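WlaRA, TDP-fucose-3,4-ketoisomerase (Campylobacter jejuni subsp. jejuni 81116, PDB 5TPV) belongs to the WxcM-like family of the cupin clan and binds thymidine-5'-diphosphate in a two-chain assembly. Local coordinates at residues L6-I11 / I17-Q22; F56-L61 / K95-F100. All coordinates share one frame; numbering follows the deposited sequence.

Contact 1 of 2, residues L6-I11 / I17-Q22; sequences LKFKTI and ILNVHQ. With TYD (thymidine-5'-diphosphate), chain D.
Ile11 and Leu18 face each other as an antiparallel hydrogen-bonded pair: Ile11 N reaches Leu18 O at 2.8 Å, nearly straight, and Leu18 N returns a bond to Ile11 O at 3.0 Å. From this anchor the side chain of Ile11 runs over the nucleotide. Its CB lies beside Leu18 O; CG2, anti to the backbone N, touches O4' of thymidine-5'-diphosphate at 3.5 Å; and CG1, on the other branch, carries CD1 to 3.4 Å from the base oxygen O2, with Leu18 CD2 4.0 Å from that same CD1. Branched aliphatic chains suit this place because, with Val20, they give the sugar and base a smooth apolar surface. The two strands form a beta hairpin, and 17-21 also pairs antiparallel with a strand of the second subunit, whose Arg33 and His49 bond the ligand. Farther along, Phe8 receives His21 in an edge-to-face stack, planes at 81°, with CE1 over the ring centre. Asn26 O and, on the second subunit, Tyr36 OH hold the two imidazole nitrogens, fixing the ring's rotation. Where the strands splay, Val20 N donates to a water 3.0 Å away.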
loop_
_atom_site.group_PDB
_atom_site.type_symbol
_atom_site.label_atom_id
_atom_site.label_comp_id
_atom_site.label_asym_id
_atom_site.label_seq_id
_atom_site.Cartn_x
_atom_site.Cartn_y
_atom_site.Cartn_z
ATOM N N LEU B 6 11.287 10.286 -5.241
ATOM C CA LEU B 6 11.452 9.132 -6.112
ATOM C C LEU B 6 10.607 9.205 -7.359
ATOM O O LEU B 6 9.533 9.797 -7.385
ATOM C CB LEU B 6 11.176 7.843 -5.365
ATOM C CG LEU B 6 12.085 7.729 -4.151
ATOM C CD1 LEU B 6 11.620 6.554 -3.346
ATOM C CD2 LEU B 6 13.575 7.587 -4.458
ATOM N N LYS B 7 11.189 8.724 -8.447
ATOM C CA LYS B 7 10.466 8.434 -9.681
ATOM C C LYS B 7 10.360 6.909 -9.738
ATOM O O LYS B 7 11.382 6.222 -9.776
ATOM C CB LYS B 7 11.233 8.963 -10.886
ATOM C CG LYS B 7 10.582 8.580 -12.221
ATOM C CD LYS B 7 9.363 9.443 -12.519
ATOM C CE LYS B 7 8.560 8.891 -13.683
ATOM N NZ LYS B 7 7.725 9.957 -14.313
ATOM N N PHE B 8 9.140 6.372 -9.720
ATOM C CA PHE B 8 8.954 4.919 -9.673
ATOM C C PHE B 8 9.175 4.244 -11.022
ATOM O O PHE B 8 8.887 4.806 -12.081
ATOM C CB PHE B 8 7.569 4.597 -9.119
ATOM C CG PHE B 8 7.359 5.062 -7.690
ATOM C CD1 PHE B 8 8.372 4.982 -6.739
ATOM C CD2 PHE B 8 6.120 5.568 -7.295
ATOM C CE1 PHE B 8 8.162 5.410 -5.422
ATOM C CE2 PHE B 8 5.909 5.991 -5.996
ATOM C CZ PHE B 8 6.905 5.899 -5.069
ATOM N N LYS B 9 9.768 3.068 -10.993
ATOM C CA LYS B 9 9.788 2.218 -12.174
ATOM C C LYS B 9 8.426 1.498 -12.226
ATOM O O LYS B 9 8.074 0.800 -11.263
ATOM C CB LYS B 9 10.948 1.210 -12.133
ATOM C CG LYS B 9 10.938 0.177 -13.277
ATOM C CD LYS B 9 12.179 0.155 -14.188
ATOM C CE LYS B 9 11.879 0.122 -15.694
ATOM N NZ LYS B 9 10.685 -0.700 -16.060
ATOM N N THR B 10 7.699 1.698 -13.329
ATOM C CA THR B 10 6.409 1.048 -13.607
ATOM C C THR B 10 6.525 -0.119 -14.579
ATOM O O THR B 10 7.356 -0.091 -15.508
ATOM C CB THR B 10 5.385 2.055 -14.124
ATOM O OG1 THR B 10 5.755 2.516 -15.428
ATOM C CG2 THR B 10 5.267 3.249 -13.196
ATOM N N ILE B 11 5.704 -1.144 -14.364
ATOM C CA ILE B 11 5.565 -2.259 -15.297
ATOM C C ILE B 11 4.295 -2.145 -16.149
ATOM O O ILE B 11 3.149 -2.364 -15.688
ATOM C CB ILE B 11 5.623 -3.607 -14.572
ATOM C CG1 ILE B 11 6.915 -3.728 -13.773
ATOM C CG2 ILE B 11 5.621 -4.756 -15.579
ATOM C CD1 ILE B 11 6.910 -4.821 -12.727
ATOM N N ILE B 17 -1.050 -0.552 -15.846
ATOM C CA ILE B 17 0.217 -0.211 -15.197
ATOM C C ILE B 17 0.247 -0.729 -13.790
ATOM O O ILE B 17 -0.717 -0.567 -13.016
ATOM C CB ILE B 17 0.438 1.293 -15.277
ATOM C CG1 ILE B 17 0.130 1.765 -16.718
ATOM C CG2 ILE B 17 1.880 1.664 -14.914
ATOM C CD1 ILE B 17 0.380 3.250 -16.943
ATOM N N LEU B 18 1.350 -1.404 -13.493
ATOM C CA LEU B 18 1.620 -1.990 -12.190
ATOM C C LEU B 18 2.796 -1.271 -11.560
ATOM O O LEU B 18 3.798 -1.083 -12.257
ATOM C CB LEU B 18 2.011 -3.422 -12.389
ATOM C CG LEU B 18 2.658 -4.180 -11.237
ATOM C CD1 LEU B 18 1.672 -4.391 -10.111
ATOM C CD2 LEU B 18 3.131 -5.549 -11.743
ATOM N N ASN B 19 2.651 -0.845 -10.297
ATOM C CA ASN B 19 3.752 -0.267 -9.483
ATOM C C ASN B 19 4.038 -1.153 -8.315
ATOM O O ASN B 19 3.167 -1.310 -7.446
ATOM C CB ASN B 19 3.430 1.083 -8.824
ATOM C CG ASN B 19 3.438 2.244 -9.785
ATOM O OD1 ASN B 19 3.275 2.061 -10.984
ATOM N ND2 ASN B 19 3.501 3.459 -9.253
ATOM N N VAL B 20 5.257 -1.671 -8.246
ATOM C CA VAL B 20 5.607 -2.583 -7.151
ATOM C C VAL B 20 6.468 -1.898 -6.092
ATOM O O VAL B 20 7.368 -1.112 -6.420
ATOM C CB VAL B 20 6.345 -3.849 -7.687
ATOM C CG1 VAL B 20 6.641 -4.828 -6.584
ATOM C CG2 VAL B 20 5.494 -4.590 -8.717
ATOM N N HIS B 21 6.218 -2.216 -4.828
ATOM C CA HIS B 21 7.042 -1.694 -3.741
ATOM C C HIS B 21 7.383 -2.796 -2.770
ATOM O O HIS B 21 6.525 -3.461 -2.153
ATOM C CB HIS B 21 6.370 -0.549 -2.981
ATOM C CG HIS B 21 5.971 0.586 -3.846
ATOM N ND1 HIS B 21 6.804 1.641 -4.125
ATOM C CD2 HIS B 21 4.815 0.843 -4.494
ATOM C CE1 HIS B 21 6.203 2.475 -4.945
ATOM N NE2 HIS B 21 4.981 2.030 -5.162
ATOM N N GLN B 22 8.693 -2.966 -2.604
ATOM C CA GLN B 22 9.270 -3.828 -1.578
ATOM C C GLN B 22 10.735 -3.396 -1.351
ATOM O O GLN B 22 11.250 -2.565 -2.097
ATOM C CB GLN B 22 9.250 -5.281 -2.015
ATOM C CG GLN B 22 10.092 -5.542 -3.253
ATOM C CD GLN B 22 10.160 -7.026 -3.604
ATOM O OE1 GLN B 22 9.148 -7.740 -3.602
ATOM N NE2 GLN B 22 11.354 -7.496 -3.918
HETATM P PA TYD D . 2.031 -11.001 -12.985
HETATM O O1A TYD D . 1.714 -11.322 -11.544
HETATM O O2A TYD D . 2.584 -12.074 -13.892
HETATM O O3A TYD D . 0.706 -10.395 -13.670
HETATM P PB TYD D . -0.584 -10.033 -12.776
HETATM O O1B TYD D . -0.808 -11.272 -11.941
HETATM O O2B TYD D . -1.666 -9.761 -13.793
HETATM O O3B TYD D . -0.151 -8.821 -11.987
HETATM O "O5'" TYD D . 3.042 -9.748 -13.010
HETATM C "C5'" TYD D . 3.057 -8.852 -14.118
HETATM C "C4'" TYD D . 4.495 -8.607 -14.556
HETATM O "O4'" TYD D . 5.112 -7.659 -13.680
HETATM C "C3'" TYD D . 5.312 -9.888 -14.504
HETATM O "O3'" TYD D . 5.826 -10.195 -15.803
HETATM C "C2'" TYD D . 6.456 -9.629 -13.541
HETATM C "C1'" TYD D . 6.279 -8.198 -13.053
HETATM N N1 TYD D . 6.106 -8.191 -11.598
HETATM C C2 TYD D . 7.207 -7.885 -10.767
HETATM O O2 TYD D . 8.313 -7.624 -11.287
HETATM N N3 TYD D . 7.089 -7.867 -9.432
HETATM C C4 TYD D . 5.919 -8.140 -8.848
HETATM O O4 TYD D . 5.813 -8.123 -7.603
HETATM C C5 TYD D . 4.747 -8.465 -9.698
HETATM C C5M TYD D . 3.411 -8.779 -9.078
HETATM C C6 TYD D . 4.907 -8.474 -11.076
HETATM O O HOH W 1 6.889 -1.298 -10.691
#

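Contact 2 of 2, residues F56-L61 / K95-F100; sequences FIFIAL and KQMYNF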
loop_
_atom_site.group_PDB
_atom_site.type_symbol
_atom_site.label_atom_id
_atom_site.label_comp_id
_atom_site.label_asym_id
_atom_site.label_seq_id
_atom_site.Cartn_x
_atom_site.Cartn_y
_atom_site.Cartn_z
ATOM N N PHE B 56 9.382 6.611 5.844
ATOM C CA PHE B 56 8.104 6.744 5.141
ATOM C C PHE B 56 8.365 6.954 3.664
ATOM O O PHE B 56 9.349 7.592 3.316
ATOM C CB PHE B 56 7.271 7.911 5.638
ATOM C CG PHE B 56 6.835 7.733 7.040
ATOM C CD1 PHE B 56 5.809 6.868 7.340
ATOM C CD2 PHE B 56 7.472 8.411 8.077
ATOM C CE1 PHE B 56 5.425 6.607 8.646
ATOM C CE2 PHE B 56 7.084 8.177 9.401
ATOM C CZ PHE B 56 6.091 7.270 9.683
ATOM N N ILE B 57 7.505 6.375 2.821
ATOM C CA ILE B 57 7.210 6.959 1.496
ATOM C C ILE B 57 5.731 7.360 1.344
ATOM O O ILE B 57 4.840 6.587 1.622
ATOM C CB ILE B 57 7.564 5.936 0.416
ATOM C CG1 ILE B 57 9.054 5.704 0.397
ATOM C CG2 ILE B 57 7.241 6.429 -0.992
ATOM C CD1 ILE B 57 9.443 4.511 -0.431
ATOM N N PHE B 58 5.496 8.569 0.877
ATOM C CA PHE B 58 4.180 9.168 0.734
ATOM C C PHE B 58 3.896 9.227 -0.780
ATOM O O PHE B 58 4.723 9.707 -1.558
ATOM C CB PHE B 58 4.159 10.629 1.268
ATOM C CG PHE B 58 4.477 10.758 2.730
ATOM C CD1 PHE B 58 3.501 10.561 3.673
ATOM C CD2 PHE B 58 5.768 11.045 3.163
ATOM C CE1 PHE B 58 3.798 10.619 5.033
ATOM C CE2 PHE B 58 6.071 11.115 4.509
ATOM C CZ PHE B 58 5.082 10.910 5.449
ATOM N N ILE B 59 2.713 8.795 -1.173
ATOM C CA ILE B 59 2.307 8.755 -2.574
ATOM C C ILE B 59 0.866 9.228 -2.654
ATOM O O ILE B 59 -0.001 8.726 -1.903
ATOM C CB ILE B 59 2.396 7.293 -3.061
ATOM C CG1 ILE B 59 3.758 6.695 -2.798
ATOM C CG2 ILE B 59 2.048 7.136 -4.534
ATOM C CD1 ILE B 59 3.790 5.195 -2.944
ATOM N N ALA B 60 0.614 10.209 -3.533
ATOM C CA ALA B 60 -0.727 10.562 -3.895
ATOM C C ALA B 60 -1.203 9.632 -5.001
ATOM O O ALA B 60 -0.900 9.866 -6.159
ATOM C CB ALA B 60 -0.779 12.012 -4.340
ATOM N N LEU B 61 -1.893 8.564 -4.640
ATOM C CA LEU B 61 -2.451 7.637 -5.611
ATOM C C LEU B 61 -3.549 8.241 -6.400
ATOM O O LEU B 61 -3.776 7.866 -7.511
ATOM C CB LEU B 61 -3.125 6.462 -4.948
ATOM C CG LEU B 61 -2.256 5.464 -4.232
ATOM C CD1 LEU B 61 -3.062 4.230 -3.906
ATOM C CD2 LEU B 61 -1.068 5.092 -5.085
ATOM N N LYS B 95 6.550 16.444 10.030
ATOM C CA LYS B 95 5.752 16.652 8.829
ATOM C C LYS B 95 4.335 17.074 9.146
ATOM O O LYS B 95 3.784 16.713 10.179
ATOM C CB LYS B 95 5.791 15.387 7.949
ATOM C CG LYS B 95 4.700 14.356 8.151
ATOM C CD LYS B 95 4.822 13.551 9.405
ATOM C CE LYS B 95 6.118 12.785 9.500
ATOM N NZ LYS B 95 6.064 12.036 10.766
ATOM N N GLN B 96 3.791 17.842 8.232
ATOM C CA GLN B 96 2.405 18.205 8.193
ATOM C C GLN B 96 1.858 18.183 6.742
ATOM O O GLN B 96 2.518 18.604 5.800
ATOM C CB GLN B 96 2.285 19.586 8.852
ATOM C CG GLN B 96 0.871 20.117 8.923
ATOM C CD GLN B 96 0.838 21.583 9.354
ATOM O OE1 GLN B 96 1.413 22.446 8.691
ATOM N NE2 GLN B 96 0.150 21.868 10.464
ATOM N N MET B 97 0.648 17.663 6.553
ATOM C CA MET B 97 0.016 17.600 5.239
ATOM C C MET B 97 -1.305 18.281 5.180
ATOM O O MET B 97 -2.068 18.187 6.122
ATOM C CB MET B 97 -0.212 16.174 4.867
ATOM C CG MET B 97 1.136 15.521 4.991
ATOM S SD MET B 97 1.027 13.764 4.883
ATOM C CE MET B 97 1.033 13.575 6.687
ATOM N N TYR B 98 -1.541 18.954 4.063
ATOM C CA TYR B 98 -2.643 19.865 3.966
ATOM C C TYR B 98 -2.904 20.091 2.476
ATOM O O TYR B 98 -2.247 19.506 1.605
ATOM C CB TYR B 98 -2.282 21.152 4.706
ATOM C CG TYR B 98 -0.994 21.731 4.243
ATOM C CD1 TYR B 98 -0.959 22.695 3.252
ATOM C CD2 TYR B 98 0.197 21.299 4.774
ATOM C CE1 TYR B 98 0.246 23.219 2.789
ATOM C CE2 TYR B 98 1.407 21.821 4.333
ATOM C CZ TYR B 98 1.433 22.790 3.355
ATOM O OH TYR B 98 2.661 23.252 2.913
ATOM N N ASN B 99 -3.929 20.893 2.213
ATOM C CA ASN B 99 -4.342 21.258 0.878
ATOM C C ASN B 99 -4.727 20.033 0.084
ATOM O O ASN B 99 -4.342 19.885 -1.096
ATOM C CB ASN B 99 -3.199 22.000 0.159
ATOM C CG ASN B 99 -3.058 23.448 0.600
ATOM O OD1 ASN B 99 -3.868 23.955 1.358
ATOM N ND2 ASN B 99 -1.999 24.113 0.130
ATOM N N PHE B 100 -5.430 19.114 0.728
ATOM C CA PHE B 100 -5.812 17.889 0.014
ATOM C C PHE B 100 -6.936 18.149 -0.974
ATOM O O PHE B 100 -7.925 18.712 -0.570
ATOM C CB PHE B 100 -6.384 16.881 1.008
ATOM C CG PHE B 100 -5.375 16.349 1.985
ATOM C CD1 PHE B 100 -5.255 16.919 3.242
ATOM C CD2 PHE B 100 -4.519 15.300 1.621
ATOM C CE1 PHE B 100 -4.327 16.428 4.162
ATOM C CE2 PHE B 100 -3.589 14.814 2.526
ATOM C CZ PHE B 100 -3.483 15.387 3.808
#
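Met97 and Phe58 meet in a Met-aromatic contact between two strands that do not belong to the same sheet. The sulfur SD lies 4.8 Å from the centroid of the Phe58 ring, 41° off the ring normal, thus obliquely placed, and its nearest ring atom is CE1 at 4.2 Å. The two side chains cross at about a right angle. Methionine suits this position because its long, flexible thioether can reach across the interior: the chain is extended as far as SD, then bends at chi3 (-97°), which turns the terminal methyl aside.

Apolar packing continues around the same ring. Lys95 CG approaches Phe58 CZ obliquely at 4.4 Å, a loose contact, while Ile67 touches both Phe58 and Met97, and Val108 and Leu80 also pack against Phe58. Phe56, on the same strand as Phe58, rests against Val108 and Thr110 of strand 105-110. This is the interior of a cupin beta sandwich: strand 56-60 is part of one antiparallel sheet and strand 95-98 of the other. Their axes run nearly parallel, 9° apart, and come no closer than 11.9 Å, a gap that long or bulky side chains must bridge. Large aromatic rings on one strand and unbranched chains on the other are well matched to that depth.

The polar element is the ammonium group of Lys95. Its NZ stands 4.2 Å from Phe56 CE2, at an oblique approach to the ring, but its hydrogen bond goes to the backbone oxygen of His49, on the neighbouring strand of its own sheet. Lysine can therefore be buried here: its CG methylene lies near Phe58, and the carbonyl would compensate part of the cost of taking the ammonium group out of water.

Overall arrangement
The centres of contacts 1 and 2 lie about 18 Å apart, and the two follow in series along the chain, the hairpin of contact 1 closing before 56-61 begins. They share the six-stranded antiparallel sheet, in which 16-21 is an outermost strand and 56-62 an inner one; contact 2 spans from there to the five-stranded sheet. Ile57 and Ile59 join them directly: Ile59 CD1 packs 3.8 Å from Phe8 CE2, on the side of the strand turned from Phe56 and Phe58. Contact 2 is near the centre of the sandwich, yet Ile59 and Leu61 reach the second subunit and Met97 lies about 5 Å from a bound nucleotide; contact 1 pairs with that subunit and lines a pocket shared with it.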